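Local coordinates for protein phytase (Citrobacter braakii, PDB 3ZHC) that belongs to branch 2 of the histidine phosphatase superfamily, in which a central alpha/beta sheet domain is joined to a largely helical domain, at residues G172-Y177 against G230-S235; C155-L160 against D224-P229; R186-V191 against E240-Q245; E263-L268 against N338-G343. The protein carries 2 engineered substitutions. One frame throughout, in Å; residues are numbered along the deposited sequence. Where two conformers were deposited one is given.

Contact 1: residues G172-Y177 against G230-S235; sequences GNIELY and GAWSLS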
loop_
_atom_site.group_PDB
_atom_site.type_symbol
_atom_site.label_atom_id
_atom_site.label_comp_id
_atom_site.label_asym_id
_atom_site.label_seq_id
_atom_site.Cartn_x
_atom_site.Cartn_y
_atom_site.Cartn_z
ATOM N N GLY B 172 16.728 -11.164 -4.551
ATOM C CA GLY B 172 18.010 -11.816 -4.921
ATOM C C GLY B 172 19.232 -10.950 -4.636
ATOM O O GLY B 172 20.360 -11.477 -4.531
ATOM N N ASN B 173 19.013 -9.622 -4.524
ATOM C CA ASN B 173 20.079 -8.671 -4.149
ATOM C C ASN B 173 19.478 -7.397 -3.553
ATOM O O ASN B 173 18.434 -6.914 -3.986
ATOM C CB ASN B 173 21.096 -8.381 -5.289
ATOM C CG ASN B 173 20.453 -8.103 -6.609
ATOM O OD1 ASN B 173 19.523 -8.783 -7.014
ATOM N ND2 ASN B 173 20.966 -7.098 -7.310
ATOM N N ILE B 174 20.153 -6.876 -2.518
ATOM C CA ILE B 174 19.677 -5.675 -1.788
ATOM C C ILE B 174 19.559 -4.475 -2.730
ATOM O O ILE B 174 18.602 -3.709 -2.625
ATOM C CB ILE B 174 20.586 -5.318 -0.553
ATOM C CG1 ILE B 174 20.680 -6.506 0.453
ATOM C CG2 ILE B 174 20.081 -4.078 0.150
ATOM C CD1 ILE B 174 19.349 -7.018 0.952
ATOM N N GLU B 175 20.521 -4.333 -3.660
ATOM C CA GLU B 175 20.495 -3.234 -4.663
ATOM C C GLU B 175 19.161 -3.162 -5.419
ATOM O O GLU B 175 18.668 -2.072 -5.647
ATOM C CB GLU B 175 21.679 -3.338 -5.636
ATOM C CG GLU B 175 23.036 -3.041 -4.954
ATOM C CD GLU B 175 24.252 -3.154 -5.895
ATOM O OE1 GLU B 175 24.102 -3.675 -7.029
ATOM O OE2 GLU B 175 25.360 -2.718 -5.485
ATOM N N LEU B 176 18.581 -4.325 -5.792
ATOM C CA LEU B 176 17.223 -4.356 -6.425
ATOM C C LEU B 176 16.136 -3.883 -5.447
ATOM O O LEU B 176 15.183 -3.225 -5.854
ATOM C CB LEU B 176 16.855 -5.750 -6.962
ATOM C CG LEU B 176 17.627 -6.315 -8.164
ATOM C CD1 LEU B 176 17.071 -7.695 -8.517
ATOM C CD2 LEU B 176 17.602 -5.393 -9.381
ATOM N N TYR B 177 16.287 -4.229 -4.163
ATOM C CA TYR B 177 15.369 -3.753 -3.112
ATOM C C TYR B 177 15.539 -2.223 -2.955
ATOM O O TYR B 177 14.570 -1.512 -2.801
ATOM C CB TYR B 177 15.629 -4.486 -1.792
ATOM C CG TYR B 177 14.459 -4.584 -0.841
ATOM C CD1 TYR B 177 13.310 -5.309 -1.194
ATOM C CD2 TYR B 177 14.500 -3.986 0.428
ATOM C CE1 TYR B 177 12.225 -5.425 -0.326
ATOM C CE2 TYR B 177 13.404 -4.093 1.321
ATOM C CZ TYR B 177 12.268 -4.820 0.927
ATOM O OH TYR B 177 11.182 -4.948 1.773
ATOM N N GLY B 230 24.013 -0.283 6.711
ATOM C CA GLY B 230 24.198 0.608 5.549
ATOM C C GLY B 230 23.068 1.614 5.533
ATOM O O GLY B 230 22.445 1.871 6.571
ATOM N N ALA B 231 22.791 2.179 4.372
ATOM C CA ALA B 231 21.695 3.153 4.233
ATOM C C ALA B 231 20.347 2.575 4.699
ATOM O O ALA B 231 19.520 3.310 5.209
ATOM C CB ALA B 231 21.594 3.649 2.824
ATOM N N TRP B 232 20.148 1.263 4.524
ATOM C CA TRP B 232 18.909 0.585 4.998
ATOM C C TRP B 232 18.695 0.647 6.540
ATOM O O TRP B 232 17.651 1.137 6.987
ATOM C CB TRP B 232 18.823 -0.868 4.457
ATOM C CG TRP B 232 18.211 -0.884 3.127
ATOM C CD1 TRP B 232 18.832 -1.037 1.933
ATOM C CD2 TRP B 232 16.832 -0.708 2.848
ATOM N NE1 TRP B 232 17.910 -0.977 0.909
ATOM C CE2 TRP B 232 16.672 -0.775 1.450
ATOM C CE3 TRP B 232 15.705 -0.502 3.646
ATOM C CZ2 TRP B 232 15.420 -0.646 0.828
ATOM C CZ3 TRP B 232 14.457 -0.374 3.024
ATOM C CH2 TRP B 232 14.332 -0.446 1.634
ATOM N N SER B 233 19.656 0.170 7.328
ATOM C CA SER B 233 19.541 0.251 8.820
ATOM C C SER B 233 19.444 1.697 9.312
ATOM O O SER B 233 18.601 2.005 10.154
ATOM C CB SER B 233 20.707 -0.456 9.514
ATOM O OG SER B 233 20.706 -0.198 10.922
ATOM N N LEU B 234 20.306 2.572 8.785
ATOM C CA LEU B 234 20.305 3.990 9.163
ATOM C C LEU B 234 18.931 4.618 8.913
ATOM O O LEU B 234 18.343 5.212 9.817
ATOM C CB LEU B 234 21.401 4.776 8.400
ATOM C CG LEU B 234 21.550 6.296 8.703
ATOM C CD1 LEU B 234 21.847 6.523 10.168
ATOM C CD2 LEU B 234 22.628 6.964 7.796
ATOM N N SER B 235 18.430 4.469 7.684
ATOM C CA SER B 235 17.111 5.019 7.288
ATOM C C SER B 235 15.967 4.516 8.157
ATOM O O SER B 235 15.062 5.275 8.470
ATOM C CB SER B 235 16.837 4.701 5.844
ATOM O OG SER B 235 17.818 5.345 5.028
#
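In the helical domain of this histidine phosphatase fold, two helices meet at their N-terminal ends, where I174 and Y177 of helix 174-180 close on W232 of helix 231-247. The backbones stay well apart, with I174 CA 9.3 Å from W232 CA, and the indole fills the distance; a large flat side chain suits a place that several neighbours must share. I174 and Y177 are three residues apart, so they lie on the same side of their helix and reach different parts of the ring system. The methyl CG2 of I174 meets the five-membered ring, 3.7 Å from W232 CD1. The Y177 ring serves the six-membered ring: CG lies anti to the backbone N (chi1 -154°), which swings the phenol toward the indole until Y177 CD2 is 3.5 Å from W232 CZ2. That carbon stands over one indole face near its rim. The two planes are inclined at 38°, an oblique pairing. F185 and Y181 add edge-to-face partners to W232, while L270 of helix 260-280 also packs on it. The indole N-H finds a partner in this apolar setting, since W232 NE1 hydrogen-bonds to T178 OG1, a bond that would restrict rotation of the indole. G230 occupies the N-cap position of helix 231-247 with a positive phi of 129°, a conformation suited to glycine. One turn further on, S235 OG donates to A231 O at 2.7 Å. The backbone N of S235 reaches that same oxygen from the other face of its carbonyl plane.

Contact 2: residues C155-L160 against D224-P229; sequences CSFNTL and DNVSLP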
loop_
_atom_site.group_PDB
_atom_site.type_symbol
_atom_site.label_atom_id
_atom_site.label_comp_id
_atom_site.label_asym_id
_atom_site.label_seq_id
_atom_site.Cartn_x
_atom_site.Cartn_y
_atom_site.Cartn_z
ATOM N N CYS B 155 18.323 -22.427 20.838
ATOM C CA CYS B 155 17.755 -21.735 19.667
ATOM C C CYS B 155 18.750 -20.819 18.894
ATOM O O CYS B 155 19.122 -19.737 19.368
ATOM C CB CYS B 155 16.555 -20.946 20.158
ATOM S SG CYS B 155 15.707 -19.939 19.012
ATOM N N SER B 156 19.161 -21.284 17.703
ATOM C CA SER B 156 20.030 -20.533 16.788
ATOM C C SER B 156 19.503 -20.578 15.358
ATOM O O SER B 156 18.829 -21.524 14.966
ATOM C CB SER B 156 21.469 -21.079 16.821
ATOM O OG SER B 156 22.179 -20.553 17.933
ATOM N N PHE B 157 19.822 -19.548 14.589
ATOM C CA PHE B 157 19.470 -19.494 13.185
ATOM C C PHE B 157 20.417 -20.340 12.359
ATOM O O PHE B 157 21.597 -20.388 12.668
ATOM C CB PHE B 157 19.647 -18.070 12.607
ATOM C CG PHE B 157 18.746 -17.012 13.190
ATOM C CD1 PHE B 157 17.362 -17.190 13.245
ATOM C CD2 PHE B 157 19.284 -15.799 13.649
ATOM C CE1 PHE B 157 16.524 -16.188 13.773
ATOM C CE2 PHE B 157 18.444 -14.789 14.179
ATOM C CZ PHE B 157 17.070 -14.991 14.236
ATOM N N ASN B 158 19.896 -21.011 11.319
ATOM C CA ASN B 158 20.767 -21.604 10.299
ATOM C C ASN B 158 21.132 -20.390 9.461
ATOM O O ASN B 158 20.337 -19.926 8.619
ATOM C CB ASN B 158 20.108 -22.704 9.472
ATOM C CG ASN B 158 21.106 -23.383 8.471
ATOM O OD1 ASN B 158 21.688 -22.732 7.588
ATOM N ND2 ASN B 158 21.287 -24.693 8.626
ATOM N N THR B 159 22.339 -19.863 9.703
ATOM C CA THR B 159 22.808 -18.586 9.106
ATOM C C THR B 159 22.667 -18.438 7.582
ATOM O O THR B 159 22.131 -17.413 7.118
ATOM C CB THR B 159 24.282 -18.272 9.505
ATOM O OG1 THR B 159 25.144 -19.307 9.012
ATOM C CG2 THR B 159 24.416 -18.164 10.996
ATOM N N LEU B 160 23.140 -19.434 6.816
ATOM C CA LEU B 160 23.023 -19.373 5.329
ATOM C C LEU B 160 21.560 -19.432 4.878
ATOM O O LEU B 160 21.151 -18.663 4.025
ATOM C CB LEU B 160 23.867 -20.466 4.623
ATOM C CG LEU B 160 25.341 -20.114 4.384
ATOM C CD1 LEU B 160 26.166 -21.354 3.993
ATOM C CD2 LEU B 160 25.481 -18.994 3.312
ATOM N N ASP B 224 22.840 -15.923 16.274
ATOM C CA ASP B 224 21.879 -15.257 17.194
ATOM C C ASP B 224 21.328 -13.921 16.675
ATOM O O ASP B 224 20.573 -13.287 17.371
ATOM C CB ASP B 224 22.485 -15.102 18.632
ATOM C CG ASP B 224 23.854 -14.472 18.637
ATOM O OD1 ASP B 224 24.044 -13.430 17.976
ATOM O OD2 ASP B 224 24.767 -15.038 19.311
ATOM N N ASN B 225 21.691 -13.503 15.451
ATOM C CA ASN B 225 21.273 -12.180 14.985
ATOM C C ASN B 225 21.318 -11.989 13.496
ATOM O O ASN B 225 22.130 -12.608 12.804
ATOM C CB ASN B 225 22.183 -11.115 15.666
ATOM C CG ASN B 225 21.629 -9.711 15.594
ATOM O OD1 ASN B 225 20.430 -9.480 15.316
ATOM N ND2 ASN B 225 22.504 -8.736 15.852
ATOM N N VAL B 226 20.419 -11.119 13.015
ATOM C CA VAL B 226 20.338 -10.744 11.614
ATOM C C VAL B 226 20.297 -9.212 11.522
ATOM O O VAL B 226 19.632 -8.556 12.333
ATOM C CB VAL B 226 19.094 -11.374 10.944
ATOM C CG1 VAL B 226 18.906 -10.850 9.561
ATOM C CG2 VAL B 226 19.223 -12.905 10.911
ATOM N N SER B 227 21.005 -8.651 10.543
ATOM C CA SER B 227 21.023 -7.200 10.335
ATOM C C SER B 227 21.315 -6.854 8.897
ATOM O O SER B 227 21.894 -7.654 8.165
ATOM C CB SER B 227 22.054 -6.533 11.252
ATOM O OG SER B 227 23.346 -6.863 10.878
ATOM N N LEU B 228 20.904 -5.648 8.505
ATOM C CA LEU B 228 21.157 -5.098 7.173
ATOM C C LEU B 228 21.776 -3.700 7.344
ATOM O O LEU B 228 21.080 -2.660 7.161
ATOM C CB LEU B 228 19.861 -5.075 6.364
ATOM C CG LEU B 228 19.912 -4.571 4.922
ATOM C CD1 LEU B 228 20.982 -5.306 4.090
ATOM C CD2 LEU B 228 18.531 -4.709 4.302
ATOM N N PRO B 229 23.081 -3.648 7.704
ATOM C CA PRO B 229 23.733 -2.355 7.927
ATOM C C PRO B 229 24.029 -1.610 6.637
ATOM O O PRO B 229 24.275 -2.235 5.623
ATOM C CB PRO B 229 25.048 -2.745 8.615
ATOM C CG PRO B 229 24.959 -4.205 8.876
ATOM C CD PRO B 229 24.045 -4.745 7.900
#
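This is a partly buried apolar contact in the helical domain, in which F157, just before helix 159-169, sets its ring against D224, N225 and V226. The ring's CE2 corner does the touching. It lies 3.7 Å from N225 N, which sits at the ring edge near its plane, so the backbone amide abuts the rim and not the pi cloud. V226, modelled in two conformers, brings CG2 to 3.9 Å from F157 CE2 in one of them, and the two side chains then cross at about a right angle. With CG anti to its carbonyl carbon (chi1 -64°), F157 carries its ring toward the strand. A rigid aromatic suits this place because it can touch all three residues at once; V226, branched at CB and therefore at home in a strand, turns inward, while N225 points away. V162 and V284 cover both F157 and V226. Two further ties hold the 155-160 side: the C155-C429 disulfide and a backbone hydrogen bond between F157 and P223. N158 follows as the N-cap residue of helix 159-169. The arrangement is that of a short beta-hairpin, strands 220-222 and 225-227, clasped against helices through the residues around its turn.

Contact 3: residues R186-V191 against E240-Q245; sequences RTLENV and EIFLLQ
F242 of helix 231-247 points its ring at L188 and V191 of helix 182-192; CE2 meets both, and CZ also touches V191. The conformations explain the fit. F242 has CG anti to its carbonyl carbon (chi1 -59°), which carries the ring out toward the other helix; its closest backbone partner there, V191, still lies 9.9 Å away between the CA atoms of V191 and F242. L188 starts off beside this line of approach, but its CG is anti to the backbone N (chi1 177°), and the branch then turns so that CD1 ends nearer the ring. L188 CD1 sits at the ring edge, near its plane, 3.7 Å from F242 CE2, the two side chains crossing at about a right angle. V191 points directly at the other helix and offers one methyl: V191 CG1 is 3.8 Å from F242 CE2 and reaches the ring obliquely, the side chains running past each other in opposite senses. Leucine suits the place that needs reach, valine the one that is already close.

On another side of helix 182-192 the chemistry is ionic. R186 grips E189 side-on, R186 NE to E189 OE1 at 2.8 Å and R186 NH2 to E189 OE2 at 3.0 Å, the second bond almost straight at 174°. K208 gives OE1 a second charged partner, and L211 N bonds to OE2. No hydrogen bond joins the two segments, which is consistent with an interface that depends on close fit and exclusion of water, the R186-E189 pair lying apart from it.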
loop_
_atom_site.group_PDB
_atom_site.type_symbol
_atom_site.label_atom_id
_atom_site.label_comp_id
_atom_site.label_asym_id
_atom_site.label_seq_id
_atom_site.Cartn_x
_atom_site.Cartn_y
_atom_site.Cartn_z
ATOM N N ARG B 186 15.006 9.360 -1.727
ATOM C CA ARG B 186 15.050 10.776 -2.152
ATOM C C ARG B 186 14.337 11.674 -1.138
ATOM O O ARG B 186 14.817 12.777 -0.840
ATOM C CB ARG B 186 14.414 11.002 -3.553
ATOM C CG ARG B 186 15.061 10.257 -4.749
ATOM C CD ARG B 186 16.556 10.577 -4.925
ATOM N NE ARG B 186 17.375 9.751 -4.052
ATOM C CZ ARG B 186 17.741 8.475 -4.306
ATOM N NH1 ARG B 186 17.375 7.844 -5.429
ATOM N NH2 ARG B 186 18.489 7.824 -3.414
ATOM N N THR B 187 13.201 11.202 -0.612
ATOM C CA THR B 187 12.429 11.972 0.387
ATOM C C THR B 187 13.224 12.102 1.692
ATOM O O THR B 187 13.321 13.205 2.252
ATOM C CB THR B 187 11.027 11.360 0.645
ATOM O OG1 THR B 187 10.319 11.261 -0.594
ATOM C CG2 THR B 187 10.202 12.233 1.615
ATOM N N LEU B 188 13.793 10.991 2.167
ATOM C CA LEU B 188 14.639 11.023 3.382
ATOM C C LEU B 188 15.823 12.002 3.196
ATOM O O LEU B 188 16.095 12.815 4.070
ATOM C CB LEU B 188 15.143 9.621 3.769
ATOM C CG LEU B 188 16.099 9.529 4.979
ATOM C CD1 LEU B 188 15.450 10.167 6.221
ATOM C CD2 LEU B 188 16.479 8.109 5.245
ATOM N N GLU B 189 16.495 11.897 2.053
ATOM C CA GLU B 189 17.606 12.804 1.677
ATOM C C GLU B 189 17.196 14.280 1.672
ATOM O O GLU B 189 17.948 15.118 2.155
ATOM C CB GLU B 189 18.163 12.408 0.327
ATOM C CG GLU B 189 18.984 11.093 0.378
ATOM C CD GLU B 189 19.113 10.409 -0.972
ATOM O OE1 GLU B 189 18.813 11.043 -2.018
ATOM O OE2 GLU B 189 19.513 9.222 -1.000
ATOM N N ASN B 190 16.002 14.577 1.126
ATOM C CA ASN B 190 15.461 15.946 1.127
ATOM C C ASN B 190 15.182 16.436 2.548
ATOM O O ASN B 190 15.472 17.585 2.881
ATOM C CB ASN B 190 14.183 16.035 0.284
ATOM C CG ASN B 190 13.647 17.459 0.177
ATOM O OD1 ASN B 190 14.281 18.333 -0.402
ATOM N ND2 ASN B 190 12.459 17.689 0.745
ATOM N N VAL B 191 14.621 15.550 3.382
ATOM C CA VAL B 191 14.299 15.891 4.797
ATOM C C VAL B 191 15.593 16.176 5.612
ATOM O O VAL B 191 15.638 17.107 6.412
ATOM C CB VAL B 191 13.412 14.795 5.441
ATOM C CG1 VAL B 191 13.228 15.015 6.922
ATOM C CG2 VAL B 191 12.028 14.759 4.724
ATOM N N GLU B 240 12.131 6.378 11.944
ATOM C CA GLU B 240 11.463 6.072 13.216
ATOM C C GLU B 240 11.650 7.234 14.191
ATOM O O GLU B 240 10.716 7.586 14.920
ATOM C CB GLU B 240 11.978 4.758 13.810
ATOM C CG GLU B 240 11.399 4.363 15.181
ATOM C CD GLU B 240 9.877 4.042 15.189
ATOM O OE1 GLU B 240 9.232 3.952 14.106
ATOM O OE2 GLU B 240 9.344 3.867 16.308
ATOM N N ILE B 241 12.856 7.828 14.201
ATOM C CA ILE B 241 13.132 8.987 15.073
ATOM C C ILE B 241 12.165 10.135 14.710
ATOM O O ILE B 241 11.583 10.752 15.602
ATOM C CB ILE B 241 14.617 9.437 15.048
ATOM C CG1 ILE B 241 15.502 8.364 15.681
ATOM C CG2 ILE B 241 14.806 10.756 15.807
ATOM C CD1 ILE B 241 16.997 8.608 15.557
ATOM N N PHE B 242 11.975 10.393 13.424
ATOM C CA PHE B 242 11.018 11.451 13.017
ATOM C C PHE B 242 9.603 11.153 13.526
ATOM O O PHE B 242 8.941 12.057 14.036
ATOM C CB PHE B 242 11.006 11.692 11.512
ATOM C CG PHE B 242 12.346 12.116 10.932
ATOM C CD1 PHE B 242 13.199 13.003 11.613
ATOM C CD2 PHE B 242 12.744 11.642 9.668
ATOM C CE1 PHE B 242 14.431 13.393 11.053
ATOM C CE2 PHE B 242 13.975 12.029 9.104
ATOM C CZ PHE B 242 14.815 12.899 9.794
ATOM N N LEU B 243 9.161 9.893 13.394
ATOM C CA LEU B 243 7.849 9.461 13.912
ATOM C C LEU B 243 7.762 9.684 15.405
ATOM O O LEU B 243 6.772 10.215 15.891
ATOM C CB LEU B 243 7.583 7.980 13.631
ATOM C CG LEU B 243 6.155 7.499 13.977
ATOM C CD1 LEU B 243 5.301 7.394 12.710
ATOM C CD2 LEU B 243 6.177 6.172 14.735
ATOM N N LEU B 244 8.811 9.259 16.126
ATOM C CA LEU B 244 8.891 9.449 17.600
ATOM C C LEU B 244 8.828 10.937 17.995
ATOM O O LEU B 244 8.106 11.299 18.936
ATOM C CB LEU B 244 10.137 8.784 18.165
ATOM C CG LEU B 244 10.098 7.232 18.124
ATOM C CD1 LEU B 244 11.516 6.628 18.305
ATOM C CD2 LEU B 244 9.119 6.656 19.143
ATOM N N GLN B 245 9.572 11.792 17.271
ATOM C CA GLN B 245 9.529 13.258 17.512
ATOM C C GLN B 245 8.083 13.794 17.442
ATOM O O GLN B 245 7.626 14.530 18.350
ATOM C CB GLN B 245 10.390 14.013 16.503
ATOM C CG GLN B 245 11.848 13.864 16.680
ATOM C CD GLN B 245 12.645 14.495 15.542
ATOM O OE1 GLN B 245 12.075 15.043 14.581
ATOM N NE2 GLN B 245 13.968 14.425 15.642
#

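Contact 4: residues E263-L268 against N338-G343; sequences EWRDLL and NWSLPG. Unlike the reference sequence in segment 338-343: N338 (reference Lys).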
loop_
_atom_site.group_PDB
_atom_site.type_symbol
_atom_site.label_atom_id
_atom_site.label_comp_id
_atom_site.label_asym_id
_atom_site.label_seq_id
_atom_site.Cartn_x
_atom_site.Cartn_y
_atom_site.Cartn_z
ATOM N N GLU B 263 4.599 12.100 2.320
ATOM C CA GLU B 263 6.020 12.119 2.717
ATOM C C GLU B 263 6.258 11.291 4.006
ATOM O O GLU B 263 7.301 10.678 4.145
ATOM C CB GLU B 263 6.557 13.551 2.839
ATOM C CG GLU B 263 6.749 14.252 1.441
ATOM C CD GLU B 263 7.387 15.645 1.550
ATOM O OE1 GLU B 263 7.571 16.143 2.705
ATOM O OE2 GLU B 263 7.713 16.253 0.467
ATOM N N TRP B 264 5.284 11.277 4.917
ATOM C CA TRP B 264 5.365 10.431 6.127
ATOM C C TRP B 264 5.490 8.963 5.786
ATOM O O TRP B 264 6.308 8.260 6.390
ATOM C CB TRP B 264 4.151 10.632 7.066
ATOM C CG TRP B 264 4.338 11.691 8.029
ATOM C CD1 TRP B 264 3.701 12.896 8.064
ATOM C CD2 TRP B 264 5.239 11.678 9.133
ATOM N NE1 TRP B 264 4.145 13.633 9.126
ATOM C CE2 TRP B 264 5.093 12.914 9.802
ATOM C CE3 TRP B 264 6.170 10.733 9.630
ATOM C CZ2 TRP B 264 5.844 13.252 10.954
ATOM C CZ3 TRP B 264 6.924 11.066 10.783
ATOM C CH2 TRP B 264 6.748 12.324 11.427
ATOM N N ARG B 265 4.686 8.504 4.821
ATOM C CA ARG B 265 4.708 7.099 4.413
ATOM C C ARG B 265 5.897 6.773 3.516
ATOM O O ARG B 265 6.379 5.649 3.574
ATOM C CB ARG B 265 3.366 6.674 3.791
ATOM C CG ARG B 265 2.233 6.635 4.872
ATOM C CD ARG B 265 1.047 5.821 4.429
ATOM N NE ARG B 265 0.039 5.684 5.473
ATOM C CZ ARG B 265 -0.036 4.698 6.386
ATOM N NH1 ARG B 265 0.865 3.687 6.437
ATOM N NH2 ARG B 265 -1.034 4.723 7.267
ATOM N N ASP B 266 6.374 7.737 2.697
ATOM C CA ASP B 266 7.669 7.575 1.975
ATOM C C ASP B 266 8.764 7.266 2.952
ATOM O O ASP B 266 9.554 6.353 2.742
ATOM C CB ASP B 266 8.109 8.863 1.240
ATOM C CG ASP B 266 7.423 9.081 -0.078
ATOM O OD1 ASP B 266 6.569 8.263 -0.495
ATOM O OD2 ASP B 266 7.762 10.117 -0.726
ATOM N N LEU B 267 8.815 8.054 4.032
ATOM C CA LEU B 267 9.843 7.897 5.069
ATOM C C LEU B 267 9.703 6.572 5.802
ATOM O O LEU B 267 10.618 5.771 5.821
ATOM C CB LEU B 267 9.783 9.069 6.067
ATOM C CG LEU B 267 10.197 10.430 5.485
ATOM C CD1 LEU B 267 9.791 11.569 6.413
ATOM C CD2 LEU B 267 11.681 10.454 5.205
ATOM N N LEU B 268 8.543 6.343 6.390
ATOM C CA LEU B 268 8.322 5.101 7.163
ATOM C C LEU B 268 8.256 3.793 6.312
ATOM O O LEU B 268 8.329 2.725 6.881
ATOM C CB LEU B 268 7.152 5.288 8.146
ATOM C CG LEU B 268 7.746 6.049 9.387
ATOM C CD1 LEU B 268 6.872 7.116 9.917
ATOM C CD2 LEU B 268 8.180 5.015 10.488
ATOM N N ASN B 338 -0.847 -9.445 7.537
ATOM C CA ASN B 338 -0.461 -8.284 6.758
ATOM C C ASN B 338 -1.443 -7.170 7.043
ATOM O O ASN B 338 -2.655 -7.417 7.141
ATOM C CB ASN B 338 -0.444 -8.615 5.275
ATOM C CG ASN B 338 0.521 -9.738 4.944
ATOM O OD1 ASN B 338 1.759 -9.559 4.991
ATOM N ND2 ASN B 338 -0.033 -10.923 4.598
ATOM N N TRP B 339 -0.929 -5.947 7.193
ATOM C CA TRP B 339 -1.777 -4.793 7.460
ATOM C C TRP B 339 -1.141 -3.441 7.139
ATOM O O TRP B 339 0.083 -3.323 6.915
ATOM C CB TRP B 339 -2.226 -4.797 8.953
ATOM C CG TRP B 339 -1.127 -4.505 9.974
ATOM C CD1 TRP B 339 -0.533 -3.291 10.227
ATOM C CD2 TRP B 339 -0.518 -5.434 10.874
ATOM N NE1 TRP B 339 0.398 -3.415 11.212
ATOM C CE2 TRP B 339 0.435 -4.715 11.633
ATOM C CE3 TRP B 339 -0.680 -6.808 11.116
ATOM C CZ2 TRP B 339 1.220 -5.315 12.609
ATOM C CZ3 TRP B 339 0.106 -7.411 12.095
ATOM C CH2 TRP B 339 1.044 -6.662 12.830
ATOM N N SER B 340 -2.004 -2.439 7.122
ATOM C CA SER B 340 -1.634 -1.023 7.054
ATOM C C SER B 340 -2.582 -0.341 8.036
ATOM O O SER B 340 -3.761 -0.728 8.117
ATOM C CB SER B 340 -1.808 -0.463 5.654
ATOM O OG SER B 340 -1.347 0.877 5.563
ATOM N N LEU B 341 -2.075 0.654 8.777
ATOM C CA LEU B 341 -2.836 1.337 9.833
ATOM C C LEU B 341 -3.246 2.732 9.406
ATOM O O LEU B 341 -2.398 3.595 9.291
ATOM C CB LEU B 341 -1.991 1.411 11.109
ATOM C CG LEU B 341 -1.416 0.096 11.629
ATOM C CD1 LEU B 341 -0.563 0.341 12.855
ATOM C CD2 LEU B 341 -2.534 -0.944 11.925
ATOM N N PRO B 342 -4.579 2.970 9.156
ATOM C CA PRO B 342 -5.026 4.333 8.758
ATOM C C PRO B 342 -4.530 5.435 9.684
ATOM O O PRO B 342 -4.643 5.315 10.909
ATOM C CB PRO B 342 -6.551 4.232 8.802
ATOM C CG PRO B 342 -6.826 2.794 8.411
ATOM C CD PRO B 342 -5.702 1.992 9.079
ATOM N N GLY B 343 -3.965 6.486 9.101
ATOM C CA GLY B 343 -3.423 7.598 9.882
ATOM C C GLY B 343 -2.180 7.299 10.742
ATOM O O GLY B 343 -1.796 8.140 11.539
HETATM O O HOH W 1 0.728 1.607 8.799
HETATM O O HOH W 2 -3.821 5.990 6.080
#
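R265, on helix 260-280, stretches across to the loop 338-343 and lays the edge of its guanidinium against the backbone around L341. Its chain is extended from CG to NE, which gives the reach; an arginine suits the place because its flat end can offer several N-H groups to a loop at once. R265 NH2 donates to L341 O at 2.7 Å. The acceptor lies in the guanidinium plane, but seen from the carbonyl the donor stands 43° above the plane, and the N-H...O angle of 134° is well short of straight. S340 comes alongside obliquely, its OG 3.7 Å from R265 NH1, close without bonding. Two waters extend the grip. One accepts from R265 NH1 at 3.2 Å and from L341 N at 3.0 Å; the other accepts from R265 NH2 at 3.3 Å and from G343 N at 3.1 Å. R265 NE forms a salt bridge with E261. From the second subunit, P65 packs on R265 and V64 on S340. G343 has a positive phi, readily adopted by glycine. Beyond the loop, L341 turns its end away from the arginine onto V396 of strand 394-398 and onto F373 and Y375 of strand 366-375, while L267 and L268 of helix 260-280 pack on helix 231-247, so that R265 ties helix 260-280 to a loop whose L341 packs on the sheet.

Contacts 1 and 3 share helix 231-247, and contact 4 touches contact 3 from the following helix 260-280. The centres of contacts 1 and 3 are about 17 Å apart, and the two touch where S235 meets L188. Contact 4 lies closest to contact 3, centre to centre about 13 Å: T187 OG1 and D266 OD2 are 2.8 Å apart, a probable hydrogen bond, and L243 packs on L268. Contact 2 adjoins contact 1 through L228, whose CD1 is 3.8 Å from I174 CG1, but stays about 12 Å from contact 3 at the nearest atoms. Beside contact 3, E240 forms a salt bridge with R38 of the family's RHG signature. Formic acid molecules, probably from the crystallisation liquor, lie about 4 Å from the side chains of I174 and P342.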